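Probable M18 family aminopeptidase 1 (Thermotoga maritima, PDB 2GLF) probably acts as a zinc-dependent metalloaminopeptidase of the M18 family, removing residues from the N-termini of peptides, and forms an assembly of twelve chains. Local coordinates at residues E14-F19 / S432-F437; T160-L165 / M185-T190; T286-R291 / K405-R410. All blocks are in the same frame, centred on the assembly; numbering follows the deposited sequence.

Interaction 1: E14-F19 / S432-F437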
ATOM      1  N   GLU A  14       0.689  21.387  57.127  1.00 27.01           N
ATOM      2  CA  GLU A  14       1.576  20.726  58.078  1.00 27.22           C
ATOM      3  C   GLU A  14       1.407  19.207  58.173  1.00 25.93           C
ATOM      4  O   GLU A  14       2.397  18.472  58.232  1.00 24.30           O
ATOM      5  CB  GLU A  14       1.434  21.357  59.472  1.00 45.50           C
ATOM      6  CG  GLU A  14       0.094  22.023  59.753  1.00 50.97           C
ATOM      7  CD  GLU A  14       0.001  23.434  59.188  1.00 57.46           C
ATOM      8  OE1 GLU A  14      -1.087  24.043  59.272  1.00 58.85           O
ATOM      9  OE2 GLU A  14       1.018  23.938  58.669  1.00 59.63           O
ATOM     10  N   GLU A  15       0.169  18.724  58.184  1.00 22.70           N
ATOM     11  CA  GLU A  15      -0.043  17.285  58.278  1.00 22.71           C
ATOM     12  C   GLU A  15       0.325  16.563  56.980  1.00 22.06           C
ATOM     13  O   GLU A  15       0.837  15.448  57.011  1.00 22.94           O
ATOM     14  CB  GLU A  15      -1.493  16.975  58.676  1.00 29.16           C
ATOM     15  CG  GLU A  15      -1.838  17.405  60.098  1.00 32.36           C
ATOM     16  CD  GLU A  15      -3.211  16.942  60.551  1.00 40.47           C
ATOM     17  OE1 GLU A  15      -3.433  15.717  60.638  1.00 43.35           O
ATOM     18  OE2 GLU A  15      -4.073  17.801  60.826  1.00 43.25           O
ATOM     19  N   ILE A  16       0.075  17.205  55.843  1.00 19.07           N
ATOM     20  CA  ILE A  16       0.386  16.626  54.538  1.00 17.54           C
ATOM     21  C   ILE A  16       1.898  16.557  54.352  1.00 17.45           C
ATOM     22  O   ILE A  16       2.441  15.507  54.019  1.00 17.91           O
ATOM     23  CB  ILE A  16      -0.246  17.471  53.400  1.00  9.86           C
ATOM     24  CG1 ILE A  16      -1.772  17.294  53.411  1.00  9.86           C
ATOM     25  CG2 ILE A  16       0.347  17.079  52.057  1.00  9.86           C
ATOM     26  CD1 ILE A  16      -2.513  18.302  52.578  1.00  9.86           C
ATOM     27  N   GLU A  17       2.576  17.679  54.573  1.00 15.28           N
ATOM     28  CA  GLU A  17       4.030  17.735  54.446  1.00 15.18           C
ATOM     29  C   GLU A  17       4.704  16.675  55.303  1.00 14.49           C
ATOM     30  O   GLU A  17       5.558  15.920  54.829  1.00 14.32           O
ATOM     31  CB  GLU A  17       4.547  19.113  54.855  1.00 38.10           C
ATOM     32  CG  GLU A  17       4.609  20.090  53.717  1.00 42.62           C
ATOM     33  CD  GLU A  17       5.443  19.556  52.578  1.00 50.05           C
ATOM     34  OE1 GLU A  17       6.618  19.205  52.824  1.00 51.74           O
ATOM     35  OE2 GLU A  17       4.924  19.483  51.443  1.00 53.27           O
ATOM     36  N   ALA A  18       4.317  16.627  56.575  1.00 22.22           N
ATOM     37  CA  ALA A  18       4.884  15.662  57.506  1.00 21.07           C
ATOM     38  C   ALA A  18       4.698  14.249  56.974  1.00 20.48           C
ATOM     39  O   ALA A  18       5.654  13.484  56.889  1.00 20.35           O
ATOM     40  CB  ALA A  18       4.218  15.798  58.865  1.00 33.38           C
ATOM     41  N   PHE A  19       3.466  13.925  56.596  1.00 19.70           N
ATOM     42  CA  PHE A  19       3.133  12.604  56.092  1.00 19.80           C
ATOM     43  C   PHE A  19       3.839  12.245  54.789  1.00 20.01           C
ATOM     44  O   PHE A  19       4.150  11.073  54.551  1.00 19.83           O
ATOM     45  CB  PHE A  19       1.623  12.469  55.891  1.00 13.27           C
ATOM     46  CG  PHE A  19       1.181  11.055  55.672  1.00 13.11           C
ATOM     47  CD1 PHE A  19       1.172  10.149  56.727  1.00 13.23           C
ATOM     48  CD2 PHE A  19       0.839  10.608  54.404  1.00 13.82           C
ATOM     49  CE1 PHE A  19       0.834   8.816  56.522  1.00 12.79           C
ATOM     50  CE2 PHE A  19       0.500   9.280  54.186  1.00 14.67           C
ATOM     51  CZ  PHE A  19       0.499   8.378  55.248  1.00 12.56           C
ATOM     52  N   SER A 432       0.134  13.111  44.023  1.00 25.44           N
ATOM     53  CA  SER A 432      -0.108  14.320  44.804  1.00 24.63           C
ATOM     54  C   SER A 432       0.120  14.070  46.298  1.00 24.25           C
ATOM     55  O   SER A 432      -0.240  13.013  46.815  1.00 23.92           O
ATOM     56  CB  SER A 432      -1.545  14.794  44.577  1.00 17.79           C
ATOM     57  OG  SER A 432      -1.917  15.780  45.518  1.00 17.23           O
ATOM     58  N   LYS A 433       0.728  15.029  46.991  1.00 14.45           N
ATOM     59  CA  LYS A 433       0.955  14.886  48.431  1.00 13.77           C
ATOM     60  C   LYS A 433      -0.394  14.872  49.140  1.00 13.58           C
ATOM     61  O   LYS A 433      -0.591  14.135  50.104  1.00 13.98           O
ATOM     62  CB  LYS A 433       1.786  16.049  48.983  1.00 14.38           C
ATOM     63  CG  LYS A 433       3.250  15.993  48.643  1.00 15.28           C
ATOM     64  CD  LYS A 433       3.964  17.210  49.176  1.00 14.50           C
ATOM     65  CE  LYS A 433       5.440  17.161  48.834  1.00 13.78           C
ATOM     66  NZ  LYS A 433       6.157  18.349  49.372  1.00  8.90           N
ATOM     67  N   ALA A 434      -1.316  15.701  48.658  1.00 18.96           N
ATOM     68  CA  ALA A 434      -2.653  15.775  49.240  1.00 18.96           C
ATOM     69  C   ALA A 434      -3.394  14.442  49.093  1.00 18.96           C
ATOM     70  O   ALA A 434      -4.062  13.995  50.025  1.00 18.96           O
ATOM     71  CB  ALA A 434      -3.455  16.904  48.584  1.00 13.80           C
ATOM     72  N   ASP A 435      -3.274  13.807  47.930  1.00 12.49           N
ATOM     73  CA  ASP A 435      -3.952  12.534  47.721  1.00 13.48           C
ATOM     74  C   ASP A 435      -3.304  11.443  48.563  1.00 13.49           C
ATOM     75  O   ASP A 435      -3.991  10.603  49.155  1.00 13.81           O
ATOM     76  CB  ASP A 435      -3.939  12.138  46.239  1.00 29.70           C
ATOM     77  CG  ASP A 435      -4.810  13.050  45.376  1.00 33.03           C
ATOM     78  OD1 ASP A 435      -5.831  13.569  45.875  1.00 34.09           O
ATOM     79  OD2 ASP A 435      -4.483  13.235  44.187  1.00 36.46           O
ATOM     80  N   LEU A 436      -1.978  11.461  48.623  1.00 18.36           N
ATOM     81  CA  LEU A 436      -1.241  10.480  49.407  1.00 17.82           C
ATOM     82  C   LEU A 436      -1.856  10.420  50.810  1.00 19.08           C
ATOM     83  O   LEU A 436      -2.220   9.347  51.305  1.00 19.05           O
ATOM     84  CB  LEU A 436       0.227  10.903  49.489  1.00  8.65           C
ATOM     85  CG  LEU A 436       1.323   9.993  50.055  1.00  8.65           C
ATOM     86  CD1 LEU A 436       1.991  10.704  51.214  1.00  8.65           C
ATOM     87  CD2 LEU A 436       0.768   8.646  50.484  1.00  8.65           C
ATOM     88  N   PHE A 437      -1.989  11.590  51.426  1.00 18.08           N
ATOM     89  CA  PHE A 437      -2.543  11.727  52.767  1.00 18.14           C
ATOM     90  C   PHE A 437      -4.000  11.306  52.835  1.00 18.22           C
ATOM     91  O   PHE A 437      -4.389  10.509  53.689  1.00 17.55           O
ATOM     92  CB  PHE A 437      -2.430  13.179  53.223  1.00 17.91           C
ATOM     93  CG  PHE A 437      -2.807  13.403  54.667  1.00 18.66           C
ATOM     94  CD1 PHE A 437      -1.997  12.924  55.697  1.00 20.13           C
ATOM     95  CD2 PHE A 437      -3.963  14.107  54.996  1.00 20.42           C
ATOM     96  CE1 PHE A 437      -2.330  13.141  57.029  1.00 18.97           C
ATOM     97  CE2 PHE A 437      -4.305  14.328  56.325  1.00 20.44           C
ATOM     98  CZ  PHE A 437      -3.484  13.843  57.346  1.00 18.78           C
TER
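Lys-433 and Glu-17 form the salt bridge between segments 14-19 and 432-437. Lys-433 NZ donates to Glu-17 OE2 at 2.7 Å, on the syn side of the carboxylate. The lysine chain is fully extended beyond CG and runs up to the glutamate, whereas Glu-17 points its CB off the contact and folds back at chi2 (-56°) to meet it. The ammonium has further partners in Glu-235, a second salt bridge, and the carbonyl oxygen of Arg-240, so two carboxylates and a carbonyl hold this buried charge. At the start of helix 433-449, Ser-432 is the N-cap, and its OG accepts weakly from Ala-434 N (3.2 Å) and Asp-435 N (3.4 Å), while the carboxylate of Asp-435 is taken up by the backbone N-H groups of Gly-348 and Gly-350. Between these polar points the contact is apolar. Ile-16 CG2 rests on Lys-433 CB at 3.5 Å, and Leu-436 CD1 touches Phe-19 CD2. Phe-437 turns its edge to the face of Phe-19 in an offset edge-to-face pair, centroids 5.6 Å apart and planes at 72°; Phe-19 also stacks on Tyr-440. The axes of the short helical segments 14-19 and 433-437 approach to 9.0 Å, with 86° between their directions, a near-perpendicular helix packing that joins the N-terminal helix to the capped start of the C-terminal helix in the M18 fold.

Interaction 2: T160-L165 / M185-T190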
ATOM      1  N   THR A 160      24.033   1.687  33.440  1.00 22.56           N
ATOM      2  CA  THR A 160      23.256   2.300  32.375  1.00 22.68           C
ATOM      3  C   THR A 160      23.124   1.399  31.172  1.00 23.15           C
ATOM      4  O   THR A 160      23.859   0.421  31.008  1.00 23.46           O
ATOM      5  CB  THR A 160      23.904   3.582  31.832  1.00 22.39           C
ATOM      6  OG1 THR A 160      24.697   4.192  32.851  1.00 23.75           O
ATOM      7  CG2 THR A 160      22.836   4.558  31.376  1.00 22.58           C
ATOM      8  N   ILE A 161      22.162   1.760  30.332  1.00  6.79           N
ATOM      9  CA  ILE A 161      21.914   1.091  29.078  1.00  5.80           C
ATOM     10  C   ILE A 161      21.920   2.321  28.183  1.00  5.39           C
ATOM     11  O   ILE A 161      20.894   2.964  27.998  1.00  5.56           O
ATOM     12  CB  ILE A 161      20.534   0.410  29.049  1.00  9.18           C
ATOM     13  CG1 ILE A 161      20.408  -0.563  30.226  1.00  8.85           C
ATOM     14  CG2 ILE A 161      20.352  -0.339  27.738  1.00  9.64           C
ATOM     15  CD1 ILE A 161      19.031  -1.178  30.375  1.00  8.85           C
ATOM     16  N   PRO A 162      23.101   2.692  27.660  1.00 11.99           N
ATOM     17  CA  PRO A 162      23.273   3.859  26.783  1.00 12.14           C
ATOM     18  C   PRO A 162      22.512   3.759  25.464  1.00 11.48           C
ATOM     19  O   PRO A 162      22.734   2.837  24.687  1.00 11.46           O
ATOM     20  CB  PRO A 162      24.784   3.910  26.571  1.00 15.84           C
ATOM     21  CG  PRO A 162      25.171   2.445  26.630  1.00 15.53           C
ATOM     22  CD  PRO A 162      24.367   1.946  27.802  1.00 14.49           C
ATOM     23  N   ASP A 163      21.618   4.711  25.214  1.00 13.41           N
ATOM     24  CA  ASP A 163      20.837   4.710  23.987  1.00 13.41           C
ATOM     25  C   ASP A 163      21.718   5.200  22.852  1.00 13.73           C
ATOM     26  O   ASP A 163      22.615   6.002  23.079  1.00 14.61           O
ATOM     27  CB  ASP A 163      19.614   5.615  24.138  1.00 21.58           C
ATOM     28  CG  ASP A 163      18.743   5.621  22.901  1.00 22.38           C
ATOM     29  OD1 ASP A 163      18.773   4.626  22.150  1.00 22.63           O
ATOM     30  OD2 ASP A 163      18.017   6.612  22.685  1.00 24.73           O
ATOM     31  N   LEU A 164      21.467   4.708  21.639  1.00  9.22           N
ATOM     32  CA  LEU A 164      22.245   5.087  20.457  1.00  9.10           C
ATOM     33  C   LEU A 164      22.117   6.576  20.193  1.00  9.10           C
ATOM     34  O   LEU A 164      21.013   7.116  20.244  1.00  9.10           O
ATOM     35  CB  LEU A 164      21.749   4.310  19.237  1.00  4.93           C
ATOM     36  CG  LEU A 164      22.474   4.478  17.902  1.00  4.93           C
ATOM     37  CD1 LEU A 164      23.933   4.123  18.049  1.00  4.93           C
ATOM     38  CD2 LEU A 164      21.828   3.577  16.861  1.00  4.93           C
ATOM     39  N   LEU A 165      23.240   7.242  19.915  1.00 11.73           N
ATOM     40  CA  LEU A 165      23.200   8.677  19.647  1.00 12.28           C
ATOM     41  C   LEU A 165      22.286   8.959  18.456  1.00 13.23           C
ATOM     42  O   LEU A 165      22.244   8.193  17.496  1.00 12.46           O
ATOM     43  CB  LEU A 165      24.611   9.236  19.404  1.00 14.02           C
ATOM     44  CG  LEU A 165      25.586   8.690  18.356  1.00 14.26           C
ATOM     45  CD1 LEU A 165      24.967   8.687  16.988  1.00 14.69           C
ATOM     46  CD2 LEU A 165      26.821   9.572  18.347  1.00 13.81           C
HETATM   47  N   MSE A 185      20.728  -4.076  28.136  1.00 12.10           N
HETATM   48  CA  MSE A 185      21.861  -4.630  28.861  1.00 12.31           C
HETATM   49  C   MSE A 185      22.679  -3.515  29.497  1.00 12.10           C
HETATM   50  O   MSE A 185      23.051  -2.558  28.821  1.00 12.10           O
HETATM   51  CB  MSE A 185      22.744  -5.413  27.898  1.00 33.02           C
HETATM   52  CG  MSE A 185      21.980  -5.971  26.713  1.00 33.65           C
HETATM   53 SE   MSE A 185      23.019  -7.159  25.596  1.00 39.66          SE
HETATM   54  CE  MSE A 185      24.036  -5.845  24.607  1.00 35.77           C
ATOM     55  N   LEU A 186      22.960  -3.622  30.791  1.00 12.16           N
ATOM     56  CA  LEU A 186      23.765  -2.588  31.430  1.00 11.90           C
ATOM     57  C   LEU A 186      25.236  -2.912  31.228  1.00 11.58           C
ATOM     58  O   LEU A 186      25.620  -4.079  31.090  1.00 11.78           O
ATOM     59  CB  LEU A 186      23.467  -2.467  32.935  1.00  4.78           C
ATOM     60  CG  LEU A 186      22.485  -3.407  33.629  1.00  4.78           C
ATOM     61  CD1 LEU A 186      22.461  -3.087  35.110  1.00  4.78           C
ATOM     62  CD2 LEU A 186      21.100  -3.264  33.027  1.00  4.78           C
ATOM     63  N   ILE A 187      26.055  -1.867  31.197  1.00 16.76           N
ATOM     64  CA  ILE A 187      27.488  -2.032  31.024  1.00 16.76           C
ATOM     65  C   ILE A 187      28.107  -2.518  32.337  1.00 16.76           C
ATOM     66  O   ILE A 187      28.006  -1.856  33.367  1.00 16.76           O
ATOM     67  CB  ILE A 187      28.134  -0.704  30.592  1.00 16.80           C
ATOM     68  CG1 ILE A 187      27.499  -0.235  29.279  1.00 15.75           C
ATOM     69  CG2 ILE A 187      29.631  -0.884  30.424  1.00 17.08           C
ATOM     70  CD1 ILE A 187      28.075   1.046  28.727  1.00 16.20           C
ATOM     71  N   ALA A 188      28.731  -3.689  32.301  1.00  7.93           N
ATOM     72  CA  ALA A 188      29.354  -4.241  33.493  1.00  7.93           C
ATOM     73  C   ALA A 188      30.749  -3.665  33.690  1.00  7.96           C
ATOM     74  O   ALA A 188      31.193  -3.463  34.818  1.00  7.98           O
ATOM     75  CB  ALA A 188      29.425  -5.752  33.385  1.00  8.63           C
ATOM     76  N   GLY A 189      31.443  -3.403  32.586  1.00  7.02           N
ATOM     77  CA  GLY A 189      32.779  -2.855  32.678  1.00  7.02           C
ATOM     78  C   GLY A 189      33.426  -2.679  31.325  1.00  7.02           C
ATOM     79  O   GLY A 189      32.884  -3.120  30.313  1.00  7.02           O
ATOM     80  N   THR A 190      34.591  -2.037  31.309  1.00 15.96           N
ATOM     81  CA  THR A 190      35.312  -1.801  30.066  1.00 16.19           C
ATOM     82  C   THR A 190      36.816  -2.008  30.191  1.00 16.80           C
ATOM     83  O   THR A 190      37.509  -2.089  29.180  1.00 17.19           O
ATOM     84  CB  THR A 190      35.084  -0.378  29.541  1.00 15.51           C
ATOM     85  OG1 THR A 190      35.602   0.563  30.486  1.00 15.94           O
ATOM     86  CG2 THR A 190      33.604  -0.118  29.322  1.00 15.35           C
TER
HETATM   87  O   HOH W   1      26.405  -0.015  33.080  1.00 23.21           O
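Thr-160 O takes a hydrogen bond from Ile-187 N at 3.2 Å and a CA-H...O contact from the adjoining Leu-186 CA. The acceptor belongs to the long connection between strands 145-150 and 185-189, and the donor to the strand that is outermost, within this chain, in the six-stranded antiparallel sheet; the connection thus folds back onto that strand, whose Ala-188 bonds on to the backbone of a neighbouring subunit. A water spans the same pair of residues, accepting from Thr-160 N at 2.9 Å and donating to Ile-187 O, so that both backbone polar groups of Thr-160 are tied to Ile-187, one directly and one through the water. Beyond this join the contact is apolar. Ile-161 lies against the backbone of Met-185: its CG1 sits 3.6 Å from Met-185 O, and the same branch meets Leu-186 CD2. CG1 stands beside the backbone N (chi1 -56°) and CG2 takes the place anti to it, and both branches thereby come up to the carbonyl of Met-185. An alanine at Ile-161 removes both branches, which would probably cost Leu-186 CD2 its contact with this residue and open a gap beside Leu-98 and Leu-128. Further along, a classic beta bulge sets Ala-188 and Gly-189 opposite the single residue Ala-112, and Asp-163 forms a salt bridge to Lys-123 of the neighbouring subunit. Next to the hydrogen bond, Ile-187 CD1 rests on Pro-162 CG at 3.8 Å.

Interaction 3: T286-R291 / K405-R410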
ATOM      1  N   THR A 286       3.645 -16.433  45.840  1.00 34.01           N
ATOM      2  CA  THR A 286       3.087 -15.228  46.410  1.00 35.17           C
ATOM      3  C   THR A 286       2.113 -14.650  45.392  1.00 36.40           C
ATOM      4  O   THR A 286       1.889 -15.227  44.330  1.00 36.45           O
ATOM      5  CB  THR A 286       4.163 -14.188  46.722  1.00 24.26           C
ATOM      6  OG1 THR A 286       3.844 -12.971  46.035  1.00 24.07           O
ATOM      7  CG2 THR A 286       5.549 -14.690  46.318  1.00 20.65           C
ATOM      8  N   GLY A 287       1.532 -13.505  45.710  1.00 31.69           N
ATOM      9  CA  GLY A 287       0.576 -12.917  44.794  1.00 33.29           C
ATOM     10  C   GLY A 287      -0.820 -13.374  45.167  1.00 34.44           C
ATOM     11  O   GLY A 287      -0.979 -14.438  45.766  1.00 35.07           O
ATOM     12  N   ALA A 288      -1.830 -12.569  44.844  1.00 24.11           N
ATOM     13  CA  ALA A 288      -3.205 -12.933  45.158  1.00 24.88           C
ATOM     14  C   ALA A 288      -3.429 -14.275  44.482  1.00 25.96           C
ATOM     15  O   ALA A 288      -2.744 -14.587  43.511  1.00 25.00           O
ATOM     16  CB  ALA A 288      -4.156 -11.891  44.608  1.00 18.35           C
ATOM     17  N   LYS A 289      -4.351 -15.086  44.976  1.00 56.05           N
ATOM     18  CA  LYS A 289      -4.559 -16.372  44.331  1.00 57.11           C
ATOM     19  C   LYS A 289      -3.271 -17.191  44.465  1.00 55.95           C
ATOM     20  O   LYS A 289      -2.629 -17.520  43.472  1.00 57.49           O
ATOM     21  CB  LYS A 289      -4.897 -16.133  42.854  1.00 68.74           C
ATOM     22  CG  LYS A 289      -4.883 -17.359  41.969  1.00 69.49           C
ATOM     23  CD  LYS A 289      -3.989 -17.137  40.756  1.00 69.60           C
ATOM     24  CE  LYS A 289      -4.450 -15.954  39.924  1.00 74.64           C
ATOM     25  NZ  LYS A 289      -3.671 -15.843  38.663  1.00 73.80           N
ATOM     26  N   ALA A 290      -2.893 -17.503  45.701  1.00 51.85           N
ATOM     27  CA  ALA A 290      -1.681 -18.273  45.964  1.00 50.87           C
ATOM     28  C   ALA A 290      -1.773 -19.077  47.255  1.00 50.68           C
ATOM     29  O   ALA A 290      -0.758 -19.516  47.794  1.00 51.88           O
ATOM     30  CB  ALA A 290      -0.478 -17.351  46.024  1.00 12.01           C
ATOM     31  N   ARG A 291      -2.991 -19.257  47.754  1.00 36.81           N
ATOM     32  CA  ARG A 291      -3.231 -20.024  48.971  1.00 35.32           C
ATOM     33  C   ARG A 291      -2.760 -19.317  50.234  1.00 33.96           C
ATOM     34  O   ARG A 291      -3.448 -19.339  51.252  1.00 34.38           O
ATOM     35  CB  ARG A 291      -2.572 -21.405  48.873  1.00 37.54           C
ATOM     36  CG  ARG A 291      -3.083 -22.392  49.915  1.00 38.79           C
ATOM     37  CD  ARG A 291      -2.518 -23.785  49.704  1.00 38.33           C
ATOM     38  NE  ARG A 291      -3.117 -24.758  50.616  1.00 38.21           N
ATOM     39  CZ  ARG A 291      -4.341 -25.261  50.483  1.00 38.67           C
ATOM     40  NH1 ARG A 291      -5.110 -24.891  49.468  1.00 39.46           N
ATOM     41  NH2 ARG A 291      -4.802 -26.129  51.371  1.00 37.84           N
ATOM     42  N   LYS A 405     -10.381  -8.750  41.727  1.00 21.58           N
ATOM     43  CA  LYS A 405     -11.110  -9.924  41.250  1.00 21.73           C
ATOM     44  C   LYS A 405     -10.841 -11.208  42.059  1.00 22.08           C
ATOM     45  O   LYS A 405     -11.772 -11.945  42.398  1.00 20.80           O
ATOM     46  CB  LYS A 405     -10.782 -10.183  39.776  1.00 25.23           C
ATOM     47  CG  LYS A 405      -9.350 -10.625  39.532  1.00 24.75           C
ATOM     48  CD  LYS A 405      -9.145 -11.127  38.110  1.00 30.26           C
ATOM     49  CE  LYS A 405      -9.251 -10.009  37.086  1.00 29.90           C
ATOM     50  NZ  LYS A 405      -8.931 -10.513  35.724  1.00 31.26           N
ATOM     51  N   PHE A 406      -9.571 -11.466  42.365  1.00 27.99           N
ATOM     52  CA  PHE A 406      -9.179 -12.663  43.100  1.00 28.80           C
ATOM     53  C   PHE A 406      -9.817 -12.795  44.470  1.00 29.64           C
ATOM     54  O   PHE A 406     -10.135 -13.903  44.913  1.00 30.12           O
ATOM     55  CB  PHE A 406      -7.660 -12.714  43.244  1.00 16.63           C
ATOM     56  CG  PHE A 406      -6.937 -12.649  41.936  1.00 17.27           C
ATOM     57  CD1 PHE A 406      -7.292 -13.502  40.891  1.00 18.45           C
ATOM     58  CD2 PHE A 406      -5.912 -11.723  41.737  1.00 17.35           C
ATOM     59  CE1 PHE A 406      -6.643 -13.434  39.661  1.00 17.72           C
ATOM     60  CE2 PHE A 406      -5.253 -11.646  40.507  1.00 18.09           C
ATOM     61  CZ  PHE A 406      -5.621 -12.506  39.466  1.00 16.96           C
ATOM     62  N   PHE A 407     -10.004 -11.672  45.149  1.00 32.31           N
ATOM     63  CA  PHE A 407     -10.607 -11.711  46.469  1.00 33.42           C
ATOM     64  C   PHE A 407     -12.119 -11.846  46.379  1.00 34.69           C
ATOM     65  O   PHE A 407     -12.736 -12.543  47.190  1.00 35.17           O
ATOM     66  CB  PHE A 407     -10.196 -10.473  47.265  1.00 28.25           C
ATOM     67  CG  PHE A 407      -8.733 -10.433  47.564  1.00 28.45           C
ATOM     68  CD1 PHE A 407      -7.823 -10.063  46.582  1.00 27.27           C
ATOM     69  CD2 PHE A 407      -8.253 -10.857  48.800  1.00 29.51           C
ATOM     70  CE1 PHE A 407      -6.460 -10.120  46.820  1.00 27.35           C
ATOM     71  CE2 PHE A 407      -6.883 -10.920  49.052  1.00 28.78           C
ATOM     72  CZ  PHE A 407      -5.986 -10.551  48.058  1.00 28.61           C
ATOM     73  N   ALA A 408     -12.714 -11.192  45.385  1.00 29.31           N
ATOM     74  CA  ALA A 408     -14.155 -11.279  45.186  1.00 29.47           C
ATOM     75  C   ALA A 408     -14.432 -12.719  44.767  1.00 29.77           C
ATOM     76  O   ALA A 408     -15.541 -13.230  44.919  1.00 30.49           O
ATOM     77  CB  ALA A 408     -14.590 -10.315  44.096  1.00 20.08           C
ATOM     78  N   GLU A 409     -13.389 -13.355  44.239  1.00 23.48           N
ATOM     79  CA  GLU A 409     -13.435 -14.736  43.774  1.00 23.71           C
ATOM     80  C   GLU A 409     -13.562 -15.645  44.989  1.00 22.56           C
ATOM     81  O   GLU A 409     -14.064 -16.766  44.889  1.00 22.35           O
ATOM     82  CB  GLU A 409     -12.139 -15.068  43.023  1.00 47.76           C
ATOM     83  CG  GLU A 409     -12.322 -15.813  41.712  1.00 50.92           C
ATOM     84  CD  GLU A 409     -11.004 -16.033  40.975  1.00 57.88           C
ATOM     85  OE1 GLU A 409     -10.179 -16.844  41.448  1.00 58.41           O
ATOM     86  OE2 GLU A 409     -10.792 -15.388  39.923  1.00 60.75           O
ATOM     87  N   ARG A 410     -13.108 -15.149  46.138  1.00 38.08           N
ATOM     88  CA  ARG A 410     -13.164 -15.920  47.373  1.00 37.83           C
ATOM     89  C   ARG A 410     -14.417 -15.689  48.212  1.00 37.24           C
ATOM     90  O   ARG A 410     -14.455 -16.053  49.388  1.00 37.55           O
ATOM     91  CB  ARG A 410     -11.930 -15.650  48.227  1.00 29.41           C
ATOM     92  CG  ARG A 410     -10.631 -15.995  47.533  1.00 30.53           C
ATOM     93  CD  ARG A 410      -9.507 -16.082  48.538  1.00 30.78           C
ATOM     94  NE  ARG A 410      -8.246 -15.613  47.977  1.00 31.78           N
ATOM     95  CZ  ARG A 410      -7.636 -16.163  46.936  1.00 30.69           C
ATOM     96  NH1 ARG A 410      -8.168 -17.216  46.331  1.00 29.02           N
ATOM     97  NH2 ARG A 410      -6.501 -15.645  46.497  1.00 30.72           N
TER
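Phe-406 lays one face of its ring under Lys-289, whose CB stands 4.0 Å above the plane, offset toward the rim, while the CG of its own neighbour Lys-405 lies over the centre of the opposite face. The ring thus lies between aliphatic parts of two lysines. Lys-289 starts with CG anti to the backbone N (chi1 169°), then bends at chi2 and chi3, which brings its CE to Phe-406 CE1 at 3.4 Å; the chain is poorly ordered, so this end should be read loosely. Its ammonium has a long, weak ion pair with Asp-283. Ala-288 points its methyl into the angle between two rings, with CB 3.4 Å from Phe-406 CD2 and 3.7 Å from Phe-407 CE1. Phe-407 continues inward, where its ring meets those of Tyr-293 and Phe-275. Arg-410 curls back beside this group, the carbonyl oxygen of Phe-406 lying over one face of its guanidinium and the edge turned to the backbone around Lys-289; the very short approach there of NH2 to Lys-289 N is between two donors and is doubtful. Lys-289 also packs on Glu-409 of a neighbouring subunit, and nearby Arg-291 makes salt bridges to Glu-310 and Asp-314 of that same subunit. The loop that includes Ala-288 and Lys-289 also carries Glu-279, a manganese ligand in this crystal, and the side chain of Ala-288 is about 8 Å from that of His-92, another such ligand. The contact is thus packing of a loop against helix 404-408, close to the two-metal site of an M18-type aminopeptidase and bordered by two neighbouring subunits.

Interaction 1 joins segments close to the two ends of the chain and encloses the other two in sequence; interaction 2 closes before interaction 3 opens. None touches another: their centres are about 38 Å (1 and 2), 31 Å (1 and 3) and 39 Å (2 and 3) apart. Interaction 2 belongs to the six-stranded antiparallel sheet. Interaction 3 lies by the nine-stranded mixed sheet, between the loop after strand 270-275 and the helix before strand 414-421, with the chain's centre between it and interaction 2. Interaction 1 is the contact without another subunit at its segments; interactions 2 and 3 border different neighbours, so both probably contribute to how the twelve chains assemble.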